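Local coordinates for kinesin-like protein KAR3 (Saccharomyces cerevisiae, PDB 1F9V) that probably couples ATP hydrolysis to movement along microtubules as a member of the kinesin motor family, at residues 89-93 / 314-318; 92-98 / 244-249; 140-145 / 295-299. The protein carries 2 engineered substitutions. One frame throughout, in Å; residues are numbered along the deposited sequence.

Contact 1 (89-93 / 314-318)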
# COMPACT_ATOMS: atom_id res chain seq x y z
N PHE A 89 -1.23 0.83 -0.33
CA PHE A 89 0.12 0.91 -0.89
C PHE A 89 1.17 1.16 0.20
O PHE A 89 1.10 2.17 0.91
CB PHE A 89 0.23 2.06 -1.90
CG PHE A 89 -0.69 1.95 -3.09
CD1 PHE A 89 -0.30 1.26 -4.23
CD2 PHE A 89 -1.93 2.58 -3.08
CE1 PHE A 89 -1.13 1.21 -5.35
CE2 PHE A 89 -2.77 2.53 -4.19
CZ PHE A 89 -2.37 1.85 -5.33
N ALA A 90 2.13 0.26 0.34
CA ALA A 90 3.21 0.45 1.30
C ALA A 90 4.31 1.14 0.50
O ALA A 90 4.82 0.58 -0.48
CB ALA A 90 3.69 -0.87 1.85
N TYR A 91 4.67 2.35 0.92
CA TYR A 91 5.66 3.19 0.24
C TYR A 91 6.81 3.55 1.18
O TYR A 91 6.58 3.80 2.37
CB TYR A 91 4.98 4.48 -0.23
CG TYR A 91 5.87 5.49 -0.93
CD1 TYR A 91 5.85 5.62 -2.32
CD2 TYR A 91 6.73 6.32 -0.20
CE1 TYR A 91 6.67 6.54 -2.97
CE2 TYR A 91 7.56 7.25 -0.85
CZ TYR A 91 7.52 7.35 -2.23
OH TYR A 91 8.33 8.25 -2.89
N GLY A 92 8.02 3.61 0.64
CA GLY A 92 9.17 3.96 1.46
C GLY A 92 10.47 3.41 0.91
O GLY A 92 10.46 2.56 0.03
N GLN A 93 11.59 3.89 1.44
CA GLN A 93 12.88 3.43 0.95
C GLN A 93 13.11 1.98 1.35
O GLN A 93 12.50 1.48 2.29
CB GLN A 93 14.01 4.29 1.52
CG GLN A 93 14.24 4.09 3.02
CD GLN A 93 15.45 4.85 3.53
OE1 GLN A 93 16.56 4.70 3.01
NE2 GLN A 93 15.24 5.66 4.55
N MET A 314 -2.65 5.05 1.66
CA MET A 314 -1.23 5.13 1.35
C MET A 314 -0.54 4.93 2.70
O MET A 314 -0.84 5.63 3.67
CB MET A 314 -0.86 6.50 0.77
CG MET A 314 -1.74 6.94 -0.40
SD MET A 314 -1.63 5.85 -1.85
CE MET A 314 0.18 5.92 -2.20
N PHE A 315 0.35 3.95 2.77
CA PHE A 315 1.06 3.61 3.99
C PHE A 315 2.54 3.95 3.82
O PHE A 315 3.28 3.21 3.18
CB PHE A 315 0.88 2.11 4.27
CG PHE A 315 0.91 1.75 5.71
CD1 PHE A 315 2.13 1.64 6.38
CD2 PHE A 315 -0.26 1.51 6.42
CE1 PHE A 315 2.18 1.31 7.74
CE2 PHE A 315 -0.22 1.17 7.77
CZ PHE A 315 1.01 1.07 8.43
N VAL A 316 2.97 5.07 4.39
CA VAL A 316 4.36 5.49 4.25
C VAL A 316 5.26 5.05 5.40
O VAL A 316 5.12 5.51 6.54
CB VAL A 316 4.46 7.02 4.04
CG1 VAL A 316 5.91 7.44 3.88
CG2 VAL A 316 3.67 7.41 2.80
N ASN A 317 6.17 4.15 5.08
CA ASN A 317 7.11 3.58 6.02
C ASN A 317 8.38 4.39 6.07
O ASN A 317 8.94 4.76 5.03
CB ASN A 317 7.46 2.15 5.60
CG ASN A 317 6.27 1.22 5.65
OD1 ASN A 317 5.69 0.88 4.62
ND2 ASN A 317 5.89 0.81 6.86
N ILE A 318 8.86 4.67 7.28
CA ILE A 318 10.10 5.42 7.43
C ILE A 318 10.95 4.86 8.56
O ILE A 318 10.44 4.26 9.51
CB ILE A 318 9.86 6.93 7.70
CG1 ILE A 318 9.02 7.12 8.96
CG2 ILE A 318 9.20 7.58 6.48
CD1 ILE A 318 9.03 8.56 9.46
O HOH W 1 11.09 5.85 3.72
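The ring of Phe89 is met obliquely by Met314, whose SD stands 3.5 Å from Phe89 CD2; measured from the ring centroid the sulfur lies 58° off the normal, a Met-aromatic contact. The thioether chain folds back at its second and third torsions (-63° and -57°), bringing Met314 CE to 3.9 Å from Phe89 CB, so the two side chains lie alongside each other, pointing the same way. The Tyr91 ring is likewise approached obliquely, by Val316 CG1, 4.3 Å from Tyr91 CD2, and is stacked on Phe334 of helix 325-338. With the Phe89 ring cut back to an alanine here, the sulfur would probably lose its aromatic neighbour and the bent Met314 chain be freer to turn. Three backbone bonds join the strands in parallel register: Phe315 N to Phe89 O, Tyr91 N to Phe315 O and Asn317 N to Tyr91 O. Ala90 lies on the other face of the sheet, its CB 3.8 Å from Asn317 OD1, a buried oxygen with no polar partner. Beyond the paired residues a water links Gln93 N to Asn317 O. Strands 86-91 and 311-318 are neighbours in the central sheet of the P-loop NTPase fold, and the chain leaving Tyr91 runs straight into the nucleotide-binding loop.

Contact 2 (92-98 / 244-249). With ADP (adenosine-5'-diphosphate), chain C.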
# COMPACT_ATOMS: atom_id res chain seq x y z
N GLY A 92 8.02 3.61 0.64
CA GLY A 92 9.17 3.96 1.46
C GLY A 92 10.47 3.41 0.91
O GLY A 92 10.46 2.56 0.03
N GLN A 93 11.59 3.89 1.44
CA GLN A 93 12.88 3.43 0.95
C GLN A 93 13.11 1.98 1.35
O GLN A 93 12.50 1.48 2.29
CB GLN A 93 14.01 4.29 1.52
CG GLN A 93 14.24 4.09 3.02
CD GLN A 93 15.45 4.85 3.53
OE1 GLN A 93 16.56 4.70 3.01
NE2 GLN A 93 15.24 5.66 4.55
N THR A 94 14.00 1.32 0.63
CA THR A 94 14.35 -0.06 0.95
C THR A 94 14.91 -0.03 2.37
O THR A 94 15.76 0.80 2.70
CB THR A 94 15.39 -0.60 -0.05
OG1 THR A 94 14.78 -0.69 -1.35
CG2 THR A 94 15.88 -1.98 0.35
N GLY A 95 14.41 -0.92 3.22
CA GLY A 95 14.85 -0.97 4.60
C GLY A 95 13.94 -0.23 5.57
O GLY A 95 14.15 -0.28 6.78
N SER A 96 12.90 0.43 5.06
CA SER A 96 12.01 1.18 5.94
C SER A 96 10.92 0.34 6.62
O SER A 96 10.36 0.77 7.63
CB SER A 96 11.36 2.34 5.17
OG SER A 96 10.55 1.88 4.10
N GLY A 97 10.62 -0.84 6.08
CA GLY A 97 9.61 -1.70 6.67
C GLY A 97 8.36 -2.05 5.86
O GLY A 97 7.39 -2.54 6.42
N LYS A 98 8.37 -1.80 4.55
CA LYS A 98 7.20 -2.10 3.71
C LYS A 98 6.78 -3.57 3.76
O LYS A 98 5.61 -3.88 3.99
CB LYS A 98 7.48 -1.71 2.25
CG LYS A 98 7.67 -0.23 2.02
CD LYS A 98 8.05 0.10 0.58
CE LYS A 98 9.24 -0.71 0.08
NZ LYS A 98 10.53 -0.25 0.66
N ASP A 244 3.09 -3.79 -2.10
CA ASP A 244 4.38 -3.59 -1.45
C ASP A 244 5.21 -2.97 -2.59
O ASP A 244 5.78 -3.68 -3.42
CB ASP A 244 4.94 -4.94 -1.01
CG ASP A 244 6.28 -4.84 -0.33
OD1 ASP A 244 6.85 -3.73 -0.24
OD2 ASP A 244 6.77 -5.90 0.12
N LEU A 245 5.25 -1.65 -2.63
CA LEU A 245 5.94 -0.93 -3.69
C LEU A 245 7.45 -1.09 -3.75
O LEU A 245 8.09 -1.51 -2.78
CB LEU A 245 5.61 0.56 -3.62
CG LEU A 245 4.15 0.98 -3.80
CD1 LEU A 245 3.96 2.43 -3.36
CD2 LEU A 245 3.74 0.81 -5.26
N ALA A 246 8.02 -0.77 -4.90
CA ALA A 246 9.47 -0.82 -5.07
C ALA A 246 10.05 0.28 -4.17
O ALA A 246 9.39 1.30 -3.92
CB ALA A 246 9.83 -0.53 -6.53
N GLY A 247 11.27 0.08 -3.68
CA GLY A 247 11.90 1.08 -2.83
C GLY A 247 11.91 2.46 -3.47
O GLY A 247 12.24 2.61 -4.64
N SER A 248 11.59 3.49 -2.68
CA SER A 248 11.53 4.86 -3.19
C SER A 248 12.83 5.66 -3.10
O SER A 248 12.84 6.83 -3.47
CB SER A 248 10.44 5.63 -2.44
OG SER A 248 10.74 5.64 -1.05
N GLU A 249 13.90 5.04 -2.61
CA GLU A 249 15.18 5.75 -2.46
C GLU A 249 15.62 6.46 -3.73
O GLU A 249 15.57 5.89 -4.82
CB GLU A 249 16.28 4.80 -1.98
CG GLU A 249 16.49 3.58 -2.84
CD GLU A 249 15.69 2.38 -2.35
OE1 GLU A 249 14.63 2.59 -1.71
OE2 GLU A 249 16.12 1.24 -2.61
PB ADP C . 11.53 -2.85 3.19
O1B ADP C . 10.93 -1.49 3.25
O2B ADP C . 10.46 -3.93 2.68
O3B ADP C . 12.76 -2.86 2.36
PA ADP C . 11.65 -4.70 5.41
O1A ADP C . 10.25 -4.81 5.81
O2A ADP C . 12.01 -5.83 4.56
O3A ADP C . 11.88 -3.33 4.65
O5' ADP C . 12.61 -4.73 6.67
C5' ADP C . 13.57 -3.76 7.09
C4' ADP C . 14.17 -4.37 8.40
O4' ADP C . 13.47 -3.75 9.48
C3' ADP C . 13.89 -5.88 8.56
O3' ADP C . 14.98 -6.57 9.20
C2' ADP C . 12.63 -5.96 9.39
O2' ADP C . 12.48 -7.21 10.09
C1' ADP C . 12.73 -4.72 10.26
N9 ADP C . 11.40 -4.10 10.57
C8 ADP C . 10.71 -3.33 9.71
N7 ADP C . 9.60 -2.92 10.29
C5 ADP C . 9.55 -3.41 11.50
C6 ADP C . 8.66 -3.33 12.56
N6 ADP C . 7.54 -2.61 12.44
N1 ADP C . 8.92 -4.00 13.73
C2 ADP C . 10.03 -4.74 13.89
N3 ADP C . 10.91 -4.82 12.87
C4 ADP C . 10.71 -4.19 11.69
O HOH W 2 8.05 3.07 -2.20
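Lys98 runs between Asp244, Leu245 and the beta-phosphate of ADP. Its CB sits 3.3 Å from Asp244 OD1; CG lies 3.7 Å from ADP O1B; CD passes the carbonyl of Leu245, and CE comes to 3.2 Å from Leu245 O. Bends at the third and fourth torsions (-52° and -74°) curl the tip back, so that Lys98 NZ hydrogen-bonds to ADP O1B and to Gly92 O, each at 2.9 Å. O1B also accepts from the backbone N of Gly97 and Lys98; two amides and the ammonium group converge on one oxygen, which probably offsets the phosphate's negative charge. Gly92 O is held from the opposite face of its carbonyl plane by Ser248 N at 3.1 Å, while a water joins Gly92 N to Ala246 O. Farther along, the Glu249 carboxylate clasps Thr94: OE1 takes Thr94 N at 2.7 Å from above the carboxylate plane, and OE2 takes Thr94 OG1 at 2.7 Å through its syn lone pair. Asp244 OD2 turns to Thr99 OG1, near the magnesium ion. This is the Walker A loop with its lysine, packed against a segment consistent with the DxxG switch II of kinesins. The loop 92-98 joins strand 86-91 to helix 98-103; segment 244-249 leads from strand 235-244 toward helix 258-281, whose Leu274, Ile267 and Leu271 touch Leu245, Ala246 and Ser248.

Contact 3 (140-145 / 295-299)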
# COMPACT_ATOMS: atom_id res chain seq x y z
N ILE A 140 5.26 -6.24 -10.61
CA ILE A 140 5.50 -5.43 -11.78
C ILE A 140 6.96 -5.04 -11.66
O ILE A 140 7.37 -4.42 -10.68
CB ILE A 140 4.62 -4.16 -11.81
CG1 ILE A 140 3.17 -4.54 -12.13
CG2 ILE A 140 5.13 -3.19 -12.87
CD1 ILE A 140 2.18 -3.41 -11.99
N TYR A 141 7.76 -5.45 -12.64
CA TYR A 141 9.18 -5.16 -12.67
C TYR A 141 9.51 -4.60 -14.04
O TYR A 141 9.26 -5.24 -15.07
CB TYR A 141 10.01 -6.42 -12.41
CG TYR A 141 11.49 -6.17 -12.49
CD1 TYR A 141 12.10 -5.25 -11.64
CD2 TYR A 141 12.28 -6.81 -13.44
CE1 TYR A 141 13.46 -4.97 -11.73
CE2 TYR A 141 13.65 -6.54 -13.54
CZ TYR A 141 14.23 -5.62 -12.68
OH TYR A 141 15.57 -5.32 -12.78
N ASN A 142 10.06 -3.39 -14.07
CA ASN A 142 10.40 -2.74 -15.32
C ASN A 142 9.14 -2.64 -16.17
O ASN A 142 9.19 -2.86 -17.38
CB ASN A 142 11.48 -3.52 -16.07
CG ASN A 142 12.87 -3.12 -15.65
OD1 ASN A 142 13.06 -2.05 -15.07
ND2 ASN A 142 13.85 -3.97 -15.92
N GLU A 143 8.03 -2.33 -15.51
CA GLU A 143 6.73 -2.17 -16.15
C GLU A 143 6.15 -3.43 -16.81
O GLU A 143 5.25 -3.33 -17.65
CB GLU A 143 6.79 -1.01 -17.16
CG GLU A 143 7.03 0.37 -16.52
CD GLU A 143 5.97 0.76 -15.49
OE1 GLU A 143 4.98 1.43 -15.87
OE2 GLU A 143 6.11 0.40 -14.30
N ASN A 144 6.66 -4.59 -16.42
CA ASN A 144 6.18 -5.87 -16.95
C ASN A 144 5.55 -6.65 -15.80
O ASN A 144 6.08 -6.66 -14.69
CB ASN A 144 7.33 -6.69 -17.53
CG ASN A 144 7.89 -6.10 -18.81
OD1 ASN A 144 9.10 -6.11 -19.03
ND2 ASN A 144 7.01 -5.58 -19.65
N ILE A 145 4.43 -7.31 -16.06
CA ILE A 145 3.75 -8.09 -15.05
C ILE A 145 4.32 -9.50 -15.02
O ILE A 145 4.56 -10.11 -16.06
CB ILE A 145 2.23 -8.18 -15.34
CG1 ILE A 145 1.58 -6.82 -15.08
CG2 ILE A 145 1.58 -9.27 -14.47
CD1 ILE A 145 0.12 -6.72 -15.52
N ASN A 295 -0.25 6.17 -17.74
CA ASN A 295 1.18 6.46 -17.74
C ASN A 295 2.06 5.45 -17.02
O ASN A 295 3.28 5.55 -17.08
CB ASN A 295 1.44 7.87 -17.19
CG ASN A 295 1.14 8.96 -18.20
OD1 ASN A 295 1.49 10.12 -18.00
ND2 ASN A 295 0.49 8.58 -19.30
N SER A 296 1.46 4.48 -16.34
CA SER A 296 2.25 3.46 -15.67
C SER A 296 1.44 2.17 -15.60
O SER A 296 0.20 2.19 -15.60
CB SER A 296 2.68 3.91 -14.27
OG SER A 296 1.66 3.69 -13.31
N LYS A 297 2.14 1.05 -15.56
CA LYS A 297 1.49 -0.25 -15.51
C LYS A 297 0.65 -0.42 -14.24
O LYS A 297 -0.48 -0.88 -14.30
CB LYS A 297 2.54 -1.37 -15.60
CG LYS A 297 1.96 -2.75 -15.78
CD LYS A 297 1.20 -2.87 -17.09
CE LYS A 297 2.04 -3.55 -18.14
NZ LYS A 297 1.24 -3.95 -19.32
N LEU A 298 1.21 -0.02 -13.10
CA LEU A 298 0.50 -0.15 -11.83
C LEU A 298 -0.80 0.63 -11.76
O LEU A 298 -1.82 0.09 -11.35
CB LEU A 298 1.40 0.27 -10.67
CG LEU A 298 0.76 0.15 -9.28
CD1 LEU A 298 0.59 -1.32 -8.90
CD2 LEU A 298 1.65 0.87 -8.26
N THR A 299 -0.77 1.91 -12.14
CA THR A 299 -1.97 2.73 -12.07
C THR A 299 -2.99 2.30 -13.12
O THR A 299 -4.20 2.37 -12.89
CB THR A 299 -1.66 4.25 -12.23
OG1 THR A 299 -0.91 4.47 -13.43
CG2 THR A 299 -0.86 4.76 -11.03
O HOH W 3 4.02 0.66 -12.63
O HOH W 4 5.92 4.36 -15.41
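Lys297 lays its aliphatic chain over the hairpin turn, sliding past Glu143 in the opposite direction. With CG anti to the backbone N (chi1 -171°), its methylenes are carried over the turn: Lys297 CG touches Ile140 CD1 at 3.9 Å and Ile145 CG1 at 4.1 Å, and CE comes within 3.3 Å of Glu143 O. Ile145 meets this chain at about a right angle. Glu143 turns its carboxylate to the start of the helix, where it meets backbone N-H groups and not the ammonium group of Lys297. Glu143 OE1 accepts Lys297 N at 2.9 Å in a straight bond (167°), reached from above the carboxylate plane (35° out of it). Glu143 OE2 works through a water, which donates to it at 2.7 Å and accepts from Leu298 N at 2.9 Å. One carboxylate thus serves two N-H groups of the first turn, just after Ser296 at the N-cap position, and its negative charge probably suits the positive end of the helix. Deeper in, Ile140 CD1 presses on the helix backbone, 3.7 Å from Leu298 CA, and also touches the Leu298 side chain. The type I' turn from Tyr141 to Asn144 puts Asn142 and Glu143 in left-handed backbone conformations and closes a two-residue hairpin, with Tyr141 and Asn144 bonded in both directions. The hairpin joins strands 130-141 and 144-147 and abuts the N-terminus of helix 297-306; Ile167 of strand 167-170 touches Ile145 and Lys297, Ile220 of strand 218-228 touches Ile140 and Leu298, and helix 258-281 reaches Ser296 through Cys273.

Overall arrangement
Contacts 1 and 2 are continuous, their centres 6 Å apart: Gly92 and Gln93 belong to both, where the strand of contact 1 becomes the phosphate-binding loop of contact 2. Ala90 O and Leu245 N, 3.1 Å apart, probably form a hydrogen bond that ties the paired strands to the segment 244-249. The beta-phosphate of ADP is thus held by the loop that follows an inner strand of the sheet, and the side chain of Asp244 in contact 2 is about 4 Å from the magnesium ion. Contact 3 stands apart, with its centre about 18 Å from that of contact 1 and about 17 Å from that of contact 2. Leu298 bridges the interval, its CD2 lying 3.7 Å from Leu245 CD2 and 4.0 Å from Phe89 CE1.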